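Local coordinates for BH1408 protein (Bacillus halodurans, PDB 4E0A), which probably acts as a GNAT-family N-acetyltransferase, moving an acetyl group from acetyl-CoA to an amine, at residues 3-8 with 53-58; 9-14 with 38-43; 66-71 with 94-99; 72-77 with 87-92; 105-110 with 141-146. The protein carries 1 engineered substitution. One frame throughout, in Å; residues are numbered along the deposited sequence.

Contact 1 of 5, residues 3-8 with 53-58; sequences IREATV and KSTVLV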
# COMPACT_ATOMS: atom_id res chain seq x y z
N ILE A 3 21.34 16.75 -13.82
CA ILE A 3 20.79 16.04 -12.66
C ILE A 3 21.91 15.87 -11.63
O ILE A 3 23.03 15.48 -11.97
CB ILE A 3 20.19 14.67 -13.07
CG1 ILE A 3 19.00 14.89 -14.00
CG2 ILE A 3 19.77 13.86 -11.83
CD1 ILE A 3 18.35 13.61 -14.50
N ARG A 4 21.62 16.19 -10.38
CA ARG A 4 22.60 16.05 -9.30
C ARG A 4 21.85 15.71 -8.03
O ARG A 4 20.63 15.84 -7.97
CB ARG A 4 23.39 17.35 -9.10
CG ARG A 4 22.53 18.58 -8.86
CD ARG A 4 23.35 19.70 -8.21
NE ARG A 4 22.58 20.93 -8.03
CZ ARG A 4 21.79 21.18 -6.99
NH1 ARG A 4 21.64 20.27 -6.03
NH2 ARG A 4 21.13 22.33 -6.91
N GLU A 5 22.57 15.27 -7.00
CA GLU A 5 21.95 15.11 -5.71
C GLU A 5 21.63 16.47 -5.13
O GLU A 5 22.30 17.46 -5.42
CB GLU A 5 22.83 14.30 -4.75
CG GLU A 5 22.97 12.84 -5.18
CD GLU A 5 23.36 11.92 -4.03
OE1 GLU A 5 23.75 12.42 -2.96
OE2 GLU A 5 23.25 10.69 -4.20
N ALA A 6 20.56 16.53 -4.34
CA ALA A 6 20.15 17.76 -3.70
C ALA A 6 21.15 18.18 -2.63
O ALA A 6 21.95 17.38 -2.13
CB ALA A 6 18.76 17.58 -3.08
N THR A 7 21.10 19.46 -2.28
CA THR A 7 21.73 19.91 -1.05
C THR A 7 20.66 20.54 -0.18
O THR A 7 19.53 20.77 -0.62
CB THR A 7 22.86 20.93 -1.30
OG1 THR A 7 22.29 22.24 -1.45
CG2 THR A 7 23.65 20.56 -2.56
N VAL A 8 21.01 20.82 1.07
CA VAL A 8 20.08 21.44 2.00
C VAL A 8 19.52 22.75 1.45
O VAL A 8 18.34 23.04 1.59
CB VAL A 8 20.72 21.62 3.40
CG1 VAL A 8 19.97 22.67 4.22
CG2 VAL A 8 20.76 20.27 4.13
N LYS A 53 20.08 5.57 3.90
CA LYS A 53 19.39 4.73 2.93
C LYS A 53 18.49 5.54 1.98
O LYS A 53 17.77 4.96 1.18
CB LYS A 53 18.56 3.66 3.66
CG LYS A 53 19.39 2.70 4.52
CD LYS A 53 18.62 2.28 5.77
CE LYS A 53 17.64 1.15 5.49
NZ LYS A 53 18.03 -0.10 6.22
N SER A 54 18.55 6.87 2.07
CA SER A 54 17.74 7.73 1.20
C SER A 54 18.62 8.58 0.29
O SER A 54 19.79 8.82 0.58
CB SER A 54 16.83 8.63 2.05
OG SER A 54 17.61 9.46 2.90
N THR A 55 18.04 9.03 -0.82
CA THR A 55 18.73 9.88 -1.77
C THR A 55 17.75 10.89 -2.37
O THR A 55 16.62 10.53 -2.71
CB THR A 55 19.32 9.06 -2.93
OG1 THR A 55 20.19 8.04 -2.42
CG2 THR A 55 20.10 9.96 -3.89
N VAL A 56 18.17 12.14 -2.50
CA VAL A 56 17.33 13.14 -3.15
C VAL A 56 18.00 13.64 -4.41
O VAL A 56 19.17 14.05 -4.37
CB VAL A 56 17.03 14.32 -2.22
CG1 VAL A 56 16.04 15.27 -2.89
CG2 VAL A 56 16.48 13.80 -0.89
N LEU A 57 17.28 13.58 -5.53
CA LEU A 57 17.81 13.98 -6.84
C LEU A 57 17.07 15.22 -7.33
O LEU A 57 15.87 15.32 -7.11
CB LEU A 57 17.57 12.86 -7.85
CG LEU A 57 18.33 11.57 -7.58
CD1 LEU A 57 17.74 10.42 -8.40
CD2 LEU A 57 19.80 11.77 -7.91
N VAL A 58 17.78 16.16 -7.96
CA VAL A 58 17.12 17.33 -8.54
C VAL A 58 17.56 17.53 -9.98
O VAL A 58 18.69 17.22 -10.34
CB VAL A 58 17.40 18.65 -7.76
CG1 VAL A 58 16.81 18.61 -6.35
CG2 VAL A 58 18.90 18.97 -7.73
O HOH W 1 20.87 12.78 -1.46
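The carbonyl O of V56 accepts the backbone N of A6 at 2.8 Å, the donor standing well above the carbonyl plane. The E5 CA lies 3.3 Å from the same V56 O, a CA-H...O contact. Further back R4 and V58 form an antiparallel hydrogen-bonded pair, with V58 N to R4 O at 2.9 Å and R4 N to V58 O at 3.1 Å. R4 turns its guanidinium over the V58 side chain: with CG between the backbone N and the carbonyl carbon (chi1 55°), the extended chain beyond CG runs forward alongside E5, V58 CG2 lying against one face, 3.5 Å from R4 NH1. In the guanidinium plane, R4 NH1 donates to E5 O at 3.0 Å, and it also forms a salt bridge with D10. Replacing R4 by an alanine would probably leave the D10 carboxylate without this cation, E5 O without its guanidinium donor and V58 CG2 without its flat cover. The methyl of A6 fits against V56 CG1 at 3.6 Å and touches V58 CG1. Strand 2-5 is thereby paired alongside strand 54-62 as an outermost strand of the sheet within this chain; I3 and L57 reach helix 105-119, while V56 packs on helix 42-50.

Contact 2 of 5, residues 9-14 with 38-43; sequences QDYEEV and PTLNPS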
# COMPACT_ATOMS: atom_id res chain seq x y z
N GLN A 9 20.37 23.50 0.76
CA GLN A 9 20.00 24.77 0.14
C GLN A 9 18.88 24.65 -0.92
O GLN A 9 18.29 25.65 -1.33
CB GLN A 9 21.25 25.41 -0.47
CG GLN A 9 21.10 26.84 -0.98
CD GLN A 9 22.39 27.35 -1.63
OE1 GLN A 9 23.39 26.64 -1.69
NE2 GLN A 9 22.35 28.59 -2.12
N ASP A 10 18.59 23.43 -1.36
CA ASP A 10 17.54 23.19 -2.34
C ASP A 10 16.14 23.18 -1.73
O ASP A 10 15.16 23.11 -2.46
CB ASP A 10 17.78 21.87 -3.10
CG ASP A 10 19.01 21.92 -3.98
OD1 ASP A 10 19.31 23.01 -4.51
OD2 ASP A 10 19.67 20.87 -4.16
N TYR A 11 16.06 23.26 -0.40
CA TYR A 11 14.78 23.05 0.29
C TYR A 11 13.62 23.89 -0.26
O TYR A 11 12.56 23.34 -0.57
CB TYR A 11 14.91 23.25 1.81
CG TYR A 11 13.53 23.37 2.43
CD1 TYR A 11 12.70 22.26 2.53
CD2 TYR A 11 13.02 24.60 2.84
CE1 TYR A 11 11.42 22.36 3.05
CE2 TYR A 11 11.74 24.71 3.36
CZ TYR A 11 10.94 23.59 3.46
OH TYR A 11 9.67 23.68 3.97
N GLU A 12 13.80 25.20 -0.35
CA GLU A 12 12.69 26.08 -0.69
C GLU A 12 12.07 25.73 -2.04
O GLU A 12 10.85 25.64 -2.17
CB GLU A 12 13.11 27.56 -0.64
CG GLU A 12 12.96 28.14 0.76
CD GLU A 12 13.47 29.57 0.91
OE1 GLU A 12 13.75 30.23 -0.12
OE2 GLU A 12 13.61 30.02 2.07
N GLU A 13 12.92 25.51 -3.03
CA GLU A 13 12.45 25.10 -4.35
C GLU A 13 11.82 23.72 -4.34
O GLU A 13 10.78 23.52 -4.96
CB GLU A 13 13.61 25.10 -5.32
CG GLU A 13 14.05 26.46 -5.68
CD GLU A 13 14.16 26.60 -7.15
OE1 GLU A 13 13.10 26.62 -7.82
OE2 GLU A 13 15.30 26.64 -7.62
N VAL A 14 12.47 22.77 -3.68
CA VAL A 14 11.89 21.44 -3.60
C VAL A 14 10.54 21.47 -2.88
O VAL A 14 9.59 20.80 -3.30
CB VAL A 14 12.86 20.46 -2.94
CG1 VAL A 14 12.15 19.11 -2.62
CG2 VAL A 14 14.08 20.26 -3.84
N PRO A 38 4.24 24.88 5.53
CA PRO A 38 4.55 24.24 4.24
C PRO A 38 3.95 22.85 4.20
O PRO A 38 3.35 22.46 5.18
CB PRO A 38 6.08 24.16 4.26
CG PRO A 38 6.44 24.05 5.68
CD PRO A 38 5.36 24.79 6.48
N THR A 39 4.12 22.15 3.08
CA THR A 39 3.64 20.77 2.95
C THR A 39 4.80 19.82 3.11
O THR A 39 4.61 18.63 3.31
CB THR A 39 3.00 20.51 1.57
OG1 THR A 39 4.00 20.65 0.55
CG2 THR A 39 1.86 21.49 1.32
N LEU A 40 6.01 20.36 3.03
CA LEU A 40 7.24 19.59 3.21
C LEU A 40 8.02 20.13 4.40
O LEU A 40 8.41 21.31 4.44
CB LEU A 40 8.11 19.61 1.95
CG LEU A 40 9.47 18.89 2.05
CD1 LEU A 40 9.30 17.41 2.33
CD2 LEU A 40 10.31 19.11 0.78
N ASN A 41 8.26 19.28 5.38
CA ASN A 41 9.01 19.69 6.57
C ASN A 41 10.49 19.83 6.21
O ASN A 41 11.06 18.92 5.61
CB ASN A 41 8.78 18.67 7.69
CG ASN A 41 9.53 19.01 8.96
OD1 ASN A 41 10.75 19.07 8.97
ND2 ASN A 41 8.79 19.19 10.06
N PRO A 42 11.10 20.97 6.56
CA PRO A 42 12.52 21.21 6.25
C PRO A 42 13.49 20.23 6.92
O PRO A 42 14.44 19.80 6.27
CB PRO A 42 12.75 22.65 6.75
CG PRO A 42 11.66 22.90 7.72
CD PRO A 42 10.48 22.12 7.23
N SER A 43 13.26 19.89 8.19
CA SER A 43 14.12 18.91 8.85
C SER A 43 14.01 17.52 8.21
O SER A 43 15.00 16.80 8.09
CB SER A 43 13.83 18.83 10.35
OG SER A 43 14.31 20.00 11.00
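Y11 makes the one direct hydrogen bond between these segments, its OH donating to the carbonyl O of L40 at 2.7 Å. The acceptor lies at the ring edge, in its plane, and the hydroxyl approaches almost in line with the L40 carbonyl (C=O...donor angle 165°). With CG anti to the backbone N (chi1 166°), the phenol extends from helix 11-28 toward the 38-43 segment.

A CH-pi contact comes next. P42 covers one face of the Y11 ring, its CB over the centre and 3.9 Å from the centroid, so that the pyrrolidine and the phenol lie side by side and point the same way. The bond would anchor the end of the phenol, while the proline on its face probably limits turning.

Van der Waals contacts complete the set. P38, which follows a cis peptide bond, brings CB to 3.6 Å from Y11 OH, crossing the tyrosine at about a right angle. Two contacts are apolar: L40 CG lies 4.1 Å from Y11 CE1, and L40 CD2 meets V14 CG1 at 3.9 Å one helical turn further on. F45 of helix 42-50 touches both V14 and L40.

The polar end of N41 works within its own segment and just beyond: OD1 accepts a weak bond from S43 N at 2.8 Å, and also the backbone N of R44, the engineered residue. N41 is thus the N-cap of helix 42-50, with P42 in the first turn, and the arrangement is that of a capped helix start docked against the beginning of helix 11-28.

Contact 3 of 5, residues 66-71 with 94-99; sequences IGAYSV and LCVDET. With PO4 (phosphate ion), chain E.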
# COMPACT_ATOMS: atom_id res chain seq x y z
N ILE A 66 14.83 24.77 -9.64
CA ILE A 66 14.73 23.32 -9.68
C ILE A 66 13.49 22.96 -10.49
O ILE A 66 12.37 23.30 -10.10
CB ILE A 66 14.57 22.74 -8.26
CG1 ILE A 66 15.79 23.05 -7.39
CG2 ILE A 66 14.28 21.22 -8.30
CD1 ILE A 66 17.06 22.46 -7.91
N GLY A 67 13.68 22.27 -11.61
CA GLY A 67 12.56 21.86 -12.44
C GLY A 67 11.87 20.57 -12.01
O GLY A 67 10.74 20.32 -12.41
N ALA A 68 12.55 19.75 -11.21
CA ALA A 68 12.00 18.47 -10.79
C ALA A 68 12.83 17.92 -9.64
O ALA A 68 14.00 18.27 -9.49
CB ALA A 68 12.03 17.48 -11.94
N TYR A 69 12.25 17.03 -8.85
CA TYR A 69 13.05 16.33 -7.85
C TYR A 69 12.43 14.99 -7.54
O TYR A 69 11.26 14.72 -7.86
CB TYR A 69 13.18 17.13 -6.56
CG TYR A 69 11.99 16.97 -5.64
CD1 TYR A 69 10.83 17.70 -5.84
CD2 TYR A 69 12.02 16.07 -4.56
CE1 TYR A 69 9.71 17.56 -5.01
CE2 TYR A 69 10.89 15.92 -3.71
CZ TYR A 69 9.75 16.67 -3.96
OH TYR A 69 8.62 16.55 -3.15
N SER A 70 13.21 14.15 -6.88
CA SER A 70 12.70 12.87 -6.45
C SER A 70 13.36 12.48 -5.13
O SER A 70 14.51 12.85 -4.87
CB SER A 70 12.96 11.79 -7.51
OG SER A 70 12.37 10.56 -7.11
N VAL A 71 12.60 11.78 -4.29
CA VAL A 71 13.16 11.20 -3.08
C VAL A 71 12.99 9.69 -3.15
O VAL A 71 11.89 9.21 -3.42
CB VAL A 71 12.41 11.69 -1.83
CG1 VAL A 71 13.02 11.04 -0.58
CG2 VAL A 71 12.48 13.22 -1.73
N LEU A 94 8.18 12.08 -6.46
CA LEU A 94 8.76 12.46 -7.75
C LEU A 94 7.88 13.53 -8.37
O LEU A 94 6.80 13.23 -8.90
CB LEU A 94 8.92 11.25 -8.68
CG LEU A 94 9.80 11.40 -9.94
CD1 LEU A 94 10.23 10.04 -10.47
CD2 LEU A 94 9.10 12.20 -11.06
N CYS A 95 8.35 14.77 -8.32
CA CYS A 95 7.57 15.91 -8.77
C CYS A 95 8.27 16.65 -9.90
O CYS A 95 9.46 16.94 -9.80
CB CYS A 95 7.32 16.88 -7.62
SG CYS A 95 6.67 16.14 -6.09
N VAL A 96 7.53 16.96 -10.95
CA VAL A 96 8.02 17.84 -12.00
C VAL A 96 7.16 19.10 -11.93
O VAL A 96 5.94 19.01 -11.83
CB VAL A 96 7.89 17.19 -13.40
CG1 VAL A 96 8.31 18.17 -14.49
CG2 VAL A 96 8.72 15.90 -13.48
N ASP A 97 7.81 20.25 -11.92
CA ASP A 97 7.15 21.55 -11.85
C ASP A 97 6.08 21.63 -12.94
O ASP A 97 6.39 21.40 -14.12
CB ASP A 97 8.21 22.65 -12.07
CG ASP A 97 7.68 24.07 -11.83
OD1 ASP A 97 6.45 24.29 -11.82
OD2 ASP A 97 8.52 24.98 -11.67
N GLU A 98 4.85 21.95 -12.54
CA GLU A 98 3.69 22.02 -13.46
C GLU A 98 4.00 22.70 -14.80
O GLU A 98 3.54 22.25 -15.85
CB GLU A 98 2.53 22.77 -12.81
CG GLU A 98 1.85 22.05 -11.67
CD GLU A 98 1.00 22.99 -10.82
OE1 GLU A 98 0.12 22.50 -10.08
OE2 GLU A 98 1.21 24.23 -10.89
N THR A 99 4.77 23.77 -14.76
CA THR A 99 5.04 24.57 -15.96
C THR A 99 6.18 24.03 -16.82
O THR A 99 6.43 24.54 -17.92
CB THR A 99 5.36 26.03 -15.59
OG1 THR A 99 6.64 26.09 -14.94
CG2 THR A 99 4.28 26.58 -14.65
P PO4 E . 5.31 8.98 -6.09
O1 PO4 E . 5.61 10.33 -5.46
O2 PO4 E . 4.40 9.15 -7.29
O3 PO4 E . 6.60 8.34 -6.52
O4 PO4 E . 4.65 8.10 -5.05
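The sulfur of C95 lies obliquely beside the ring of Y69, a Cys sulfur-aromatic contact with C95 SG 3.5 Å from Y69 CE1 and 4.4 Å from the ring centroid. Y69 CG sits between its backbone N and carbonyl carbon (chi1 83°), which swings the ring across toward the neighbouring strand. The buried phenol OH has no clear polar partner in the model; C95 SG lies 3.6 Å from Y69 OH. A serine in place of Y69 would probably open a gap beside C95 SG and take away the surface on which V14 and H18 of helix 11-28 rest.

The same two residues form an antiparallel hydrogen-bonded pair in the hairpin of strands 65-77 and 86-96, at the centre of the GNAT sheet: Y69 N to C95 O and C95 N to Y69 O are both 2.9 Å. On the other face A68 CB meets V96 CG2 at 4.0 Å, and helix 105-119 packs on A68, S70 and L94. L94 N makes a weak bond, 3.3 Å, to O1 of a phosphate probably from the crystallisation liquor. D97 N donates to G67 O at 3.0 Å, and the D97 carboxylate turns to helix 11-28, bridging to R16 and accepting from Q20.

Contact 4 of 5, residues 72-77 with 87-92; sequences IHLVQT and KTVYIS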
# COMPACT_ATOMS: atom_id res chain seq x y z
N ILE A 72 14.07 8.95 -2.93
CA ILE A 72 14.02 7.50 -3.04
C ILE A 72 14.66 6.90 -1.80
O ILE A 72 15.44 7.57 -1.12
CB ILE A 72 14.72 6.98 -4.32
CG1 ILE A 72 16.23 7.18 -4.23
CG2 ILE A 72 14.16 7.66 -5.58
CD1 ILE A 72 16.95 6.88 -5.53
N HIS A 73 14.31 5.65 -1.51
CA HIS A 73 14.78 4.97 -0.32
C HIS A 73 15.18 3.55 -0.67
O HIS A 73 14.49 2.89 -1.44
CB HIS A 73 13.67 4.92 0.72
CG HIS A 73 13.07 6.25 1.05
ND1 HIS A 73 13.43 6.98 2.15
CD2 HIS A 73 12.13 6.99 0.40
CE1 HIS A 73 12.74 8.11 2.19
NE2 HIS A 73 11.94 8.13 1.14
N LEU A 74 16.29 3.09 -0.10
CA LEU A 74 16.69 1.70 -0.26
C LEU A 74 15.99 0.89 0.84
O LEU A 74 16.22 1.13 2.03
CB LEU A 74 18.21 1.57 -0.13
CG LEU A 74 18.83 0.31 -0.73
CD1 LEU A 74 18.51 0.24 -2.22
CD2 LEU A 74 20.33 0.30 -0.48
N VAL A 75 15.14 -0.05 0.44
CA VAL A 75 14.31 -0.79 1.39
C VAL A 75 14.67 -2.27 1.33
O VAL A 75 14.76 -2.84 0.25
CB VAL A 75 12.80 -0.61 1.08
CG1 VAL A 75 11.94 -1.46 2.01
CG2 VAL A 75 12.41 0.88 1.17
N GLN A 76 14.91 -2.88 2.49
CA GLN A 76 15.25 -4.31 2.52
C GLN A 76 14.35 -5.01 3.52
O GLN A 76 14.24 -4.58 4.66
CB GLN A 76 16.72 -4.52 2.89
CG GLN A 76 17.15 -5.99 2.90
CD GLN A 76 18.10 -6.34 1.77
OE1 GLN A 76 17.91 -7.34 1.07
NE2 GLN A 76 19.13 -5.53 1.58
N THR A 77 13.68 -6.06 3.07
CA THR A 77 12.80 -6.80 3.98
C THR A 77 13.42 -8.16 4.24
O THR A 77 14.04 -8.74 3.35
CB THR A 77 11.37 -6.96 3.41
OG1 THR A 77 11.44 -7.56 2.12
CG2 THR A 77 10.69 -5.62 3.31
N LYS A 87 14.76 -6.67 -1.73
CA LYS A 87 15.49 -5.41 -1.77
C LYS A 87 14.90 -4.55 -2.89
O LYS A 87 14.84 -4.97 -4.05
CB LYS A 87 16.98 -5.68 -2.01
CG LYS A 87 17.88 -4.45 -1.86
CD LYS A 87 19.36 -4.81 -2.05
CE LYS A 87 20.24 -3.61 -1.71
NZ LYS A 87 21.69 -3.90 -1.92
N THR A 88 14.43 -3.36 -2.55
CA THR A 88 13.86 -2.49 -3.57
C THR A 88 14.33 -1.05 -3.43
O THR A 88 14.89 -0.65 -2.40
CB THR A 88 12.30 -2.45 -3.49
OG1 THR A 88 11.88 -2.10 -2.17
CG2 THR A 88 11.69 -3.80 -3.89
N VAL A 89 14.07 -0.28 -4.47
CA VAL A 89 14.12 1.18 -4.35
C VAL A 89 12.68 1.65 -4.26
O VAL A 89 11.87 1.32 -5.13
CB VAL A 89 14.78 1.83 -5.57
CG1 VAL A 89 14.58 3.35 -5.52
CG2 VAL A 89 16.25 1.49 -5.63
N TYR A 90 12.36 2.42 -3.23
CA TYR A 90 11.01 2.95 -3.10
C TYR A 90 11.01 4.44 -3.37
O TYR A 90 11.73 5.21 -2.71
CB TYR A 90 10.44 2.69 -1.71
CG TYR A 90 9.01 3.16 -1.56
CD1 TYR A 90 7.96 2.43 -2.12
CD2 TYR A 90 8.70 4.34 -0.88
CE1 TYR A 90 6.64 2.86 -1.98
CE2 TYR A 90 7.38 4.77 -0.75
CZ TYR A 90 6.36 4.02 -1.30
OH TYR A 90 5.05 4.43 -1.17
N ILE A 91 10.24 4.85 -4.36
CA ILE A 91 10.14 6.26 -4.70
C ILE A 91 9.02 6.88 -3.87
O ILE A 91 7.85 6.63 -4.13
CB ILE A 91 9.82 6.46 -6.19
CG1 ILE A 91 10.90 5.81 -7.08
CG2 ILE A 91 9.69 7.94 -6.50
CD1 ILE A 91 10.56 5.84 -8.55
N SER A 92 9.39 7.68 -2.87
CA SER A 92 8.40 8.33 -2.00
C SER A 92 7.89 9.64 -2.59
O SER A 92 6.77 10.07 -2.31
CB SER A 92 8.98 8.54 -0.60
OG SER A 92 10.08 9.43 -0.64
O HOH W 2 11.88 -4.32 -0.26
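Strands 65-77 and 86-96 form a beta hairpin, and here its half nearer the turn is held by a regular antiparallel ladder. H73 with Y90 and V75 with T88 are hydrogen-bonded pairs; Y90 N reaches H73 O at 2.8 Å, and V75 N meets T88 O at 2.9 Å in an almost straight bond (N-H...O angle 179°). Beyond its backbone bonds, H73 reaches diagonally across to S92 of the partner strand: H73 NE2 and S92 OG are hydrogen-bonded at 2.9 Å, the hydroxyl at the edge of the imidazole and in its plane, which is likely to limit the ring's rotation. On the same face V75 CG2 lies against Y90 CB at 3.9 Å, the two side chains running alongside each other, while Y90 OH goes on to bond D128. A water joins T88 OG1 (2.9 Å) to V75 O.

The other face is largely apolar. I72 CB meets V89 CG1 at 3.8 Å, and I72 CG2 touches I91 CG1. Farther out K87, extended throughout, carries its aliphatic chain obliquely across the amide of Q76, with K87 CB 3.6 Å from Q76 OE1, and K87 NZ bonds the carbonyl of H120. This is the central antiparallel hairpin of the GNAT fold, with helix 105-119 over the face of I72, V89 and I91.

Contact 5 of 5, residues 105-110 with 141-146; sequences IGRLIF and HSLGMR. With ACY (acetic acid), chain D.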
# COMPACT_ATOMS: atom_id res chain seq x y z
N ILE A 105 11.70 15.72 -18.80
CA ILE A 105 12.35 15.86 -17.49
C ILE A 105 12.05 14.72 -16.51
O ILE A 105 12.97 14.18 -15.89
CB ILE A 105 12.07 17.26 -16.87
CG1 ILE A 105 12.74 18.34 -17.72
CG2 ILE A 105 12.59 17.33 -15.44
CD1 ILE A 105 12.35 19.74 -17.33
N GLY A 106 10.79 14.33 -16.38
CA GLY A 106 10.44 13.22 -15.51
C GLY A 106 11.15 11.92 -15.90
O GLY A 106 11.70 11.20 -15.05
N ARG A 107 11.15 11.63 -17.19
CA ARG A 107 11.86 10.46 -17.71
C ARG A 107 13.34 10.48 -17.35
O ARG A 107 13.90 9.47 -16.96
CB ARG A 107 11.69 10.36 -19.23
CG ARG A 107 12.38 9.15 -19.83
CD ARG A 107 12.09 9.01 -21.31
NE ARG A 107 10.87 8.24 -21.57
CZ ARG A 107 10.85 6.93 -21.83
NH1 ARG A 107 11.98 6.24 -21.85
NH2 ARG A 107 9.69 6.32 -22.06
N LEU A 108 13.98 11.64 -17.47
CA LEU A 108 15.39 11.73 -17.12
C LEU A 108 15.61 11.41 -15.64
O LEU A 108 16.56 10.69 -15.28
CB LEU A 108 15.96 13.10 -17.47
CG LEU A 108 16.20 13.38 -18.96
CD1 LEU A 108 16.59 14.82 -19.17
CD2 LEU A 108 17.29 12.47 -19.50
N ILE A 109 14.76 11.94 -14.77
CA ILE A 109 14.87 11.64 -13.33
C ILE A 109 14.67 10.15 -13.07
O ILE A 109 15.42 9.52 -12.32
CB ILE A 109 13.87 12.44 -12.49
CG1 ILE A 109 14.28 13.92 -12.44
CG2 ILE A 109 13.77 11.86 -11.07
CD1 ILE A 109 15.47 14.14 -11.57
N PHE A 110 13.66 9.58 -13.71
CA PHE A 110 13.37 8.15 -13.54
C PHE A 110 14.52 7.27 -14.02
O PHE A 110 14.85 6.27 -13.39
CB PHE A 110 12.09 7.76 -14.28
CG PHE A 110 11.51 6.44 -13.84
CD1 PHE A 110 10.74 6.36 -12.68
CD2 PHE A 110 11.73 5.29 -14.58
CE1 PHE A 110 10.19 5.16 -12.26
CE2 PHE A 110 11.19 4.07 -14.18
CZ PHE A 110 10.41 4.00 -13.02
N HIS A 141 3.14 4.12 -16.36
CA HIS A 141 2.86 3.07 -17.34
C HIS A 141 3.79 3.17 -18.53
O HIS A 141 4.31 2.17 -19.01
CB HIS A 141 1.41 3.13 -17.82
CG HIS A 141 0.42 2.58 -16.83
ND1 HIS A 141 -0.88 3.02 -16.75
CD2 HIS A 141 0.56 1.63 -15.87
CE1 HIS A 141 -1.50 2.37 -15.79
NE2 HIS A 141 -0.65 1.52 -15.24
N SER A 142 4.04 4.40 -18.97
CA SER A 142 4.84 4.65 -20.16
C SER A 142 6.30 4.28 -19.94
O SER A 142 7.05 4.08 -20.88
CB SER A 142 4.75 6.11 -20.58
OG SER A 142 5.74 6.88 -19.93
N LEU A 143 6.70 4.20 -18.68
CA LEU A 143 8.07 3.82 -18.34
C LEU A 143 8.22 2.34 -18.01
O LEU A 143 9.28 1.92 -17.55
CB LEU A 143 8.59 4.67 -17.18
CG LEU A 143 8.68 6.16 -17.49
CD1 LEU A 143 8.81 6.96 -16.20
CD2 LEU A 143 9.83 6.44 -18.44
N GLY A 144 7.17 1.56 -18.22
CA GLY A 144 7.22 0.13 -18.00
C GLY A 144 6.68 -0.34 -16.66
O GLY A 144 6.68 -1.54 -16.36
N MSE A 145 6.18 0.58 -15.84
CA MSE A 145 5.67 0.18 -14.53
C MSE A 145 4.35 -0.58 -14.61
O MSE A 145 3.53 -0.33 -15.50
CB MSE A 145 5.58 1.36 -13.56
CG MSE A 145 6.92 2.06 -13.34
SE MSE A 145 7.01 2.98 -11.64
CE MSE A 145 7.55 1.50 -10.46
N ARG A 146 4.14 -1.51 -13.68
CA ARG A 146 2.90 -2.27 -13.64
C ARG A 146 2.34 -2.31 -12.22
O ARG A 146 3.08 -2.11 -11.25
CB ARG A 146 3.12 -3.69 -14.19
CG ARG A 146 4.02 -4.55 -13.33
CD ARG A 146 4.82 -5.56 -14.15
NE ARG A 146 5.85 -4.90 -14.96
CZ ARG A 146 6.91 -5.52 -15.47
NH1 ARG A 146 7.09 -6.82 -15.25
NH2 ARG A 146 7.79 -4.84 -16.20
C ACY D . 7.20 15.36 -17.49
O ACY D . 6.50 15.80 -18.44
OXT ACY D . 8.41 15.63 -17.34
CH3 ACY D . 6.55 14.46 -16.48
O HOH W 3 8.41 8.52 -21.04
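R107 and F110, one helical turn apart, clasp the side chain of L143 between them. Along the helix, G106 comes first: its backbone N donates to OXT of a bound acetic acid or acetate molecule at 2.9 Å. G102 N binds the same molecule, which probably came from the crystallisation liquor. In the GNAT fold this helix start commonly belongs to the pyrophosphate site of acetyl-CoA, and the bound carboxyl group is consistent with such a pocket.

R107 leaves the helix extended and then bends at its third torsion (chi3 -88°), which lays the guanidinium over L143. L143 CD2 sits over the centre of one face, 3.6 Å from R107 CZ.

F110 takes the other methyl. L143 CD1 lies over one ring face in a CH-pi contact, 3.9 Å from the centroid and nearer the CG side. The selenium of M145, a selenomethionine, comes obliquely to the far end of the ring, 3.8 Å from F110 CZ, in a Met-aromatic contact. L154 of the second subunit packs on both F110 and M145, and R146 pairs in an antiparallel ladder with a strand of that subunit, so the contact lies next to the interface.

G144, at positive phi, is the C' residue of the Schellman motif that ends helix 134-142, and this turn brings L143 and M145 to the ring. With no direct hydrogen bond between the segments, cohesion is likely to come from dispersion and burial, L143 being held between the guanidinium and the phenyl face.

Contact 3 is the most buried of the five and contact 2 lies at the surface; contacts 1, 4 and 5 are partly buried. Contacts 3 and 4 hold the same two strands, 65-77 and 86-96, on opposite sides of the chain's centre, and contact 1 adds the edge strand through strand 54-62, which pairs with 65-77. These three rest on backbone ladders. Contacts 2 and 5 instead join helix ends and loops through side chains, one with a polar side-chain bond, the other without any direct hydrogen bond. The salt bridge R4-D10 links contacts 1 and 2, while I105 and I109 of contact 5 pack on contact 3.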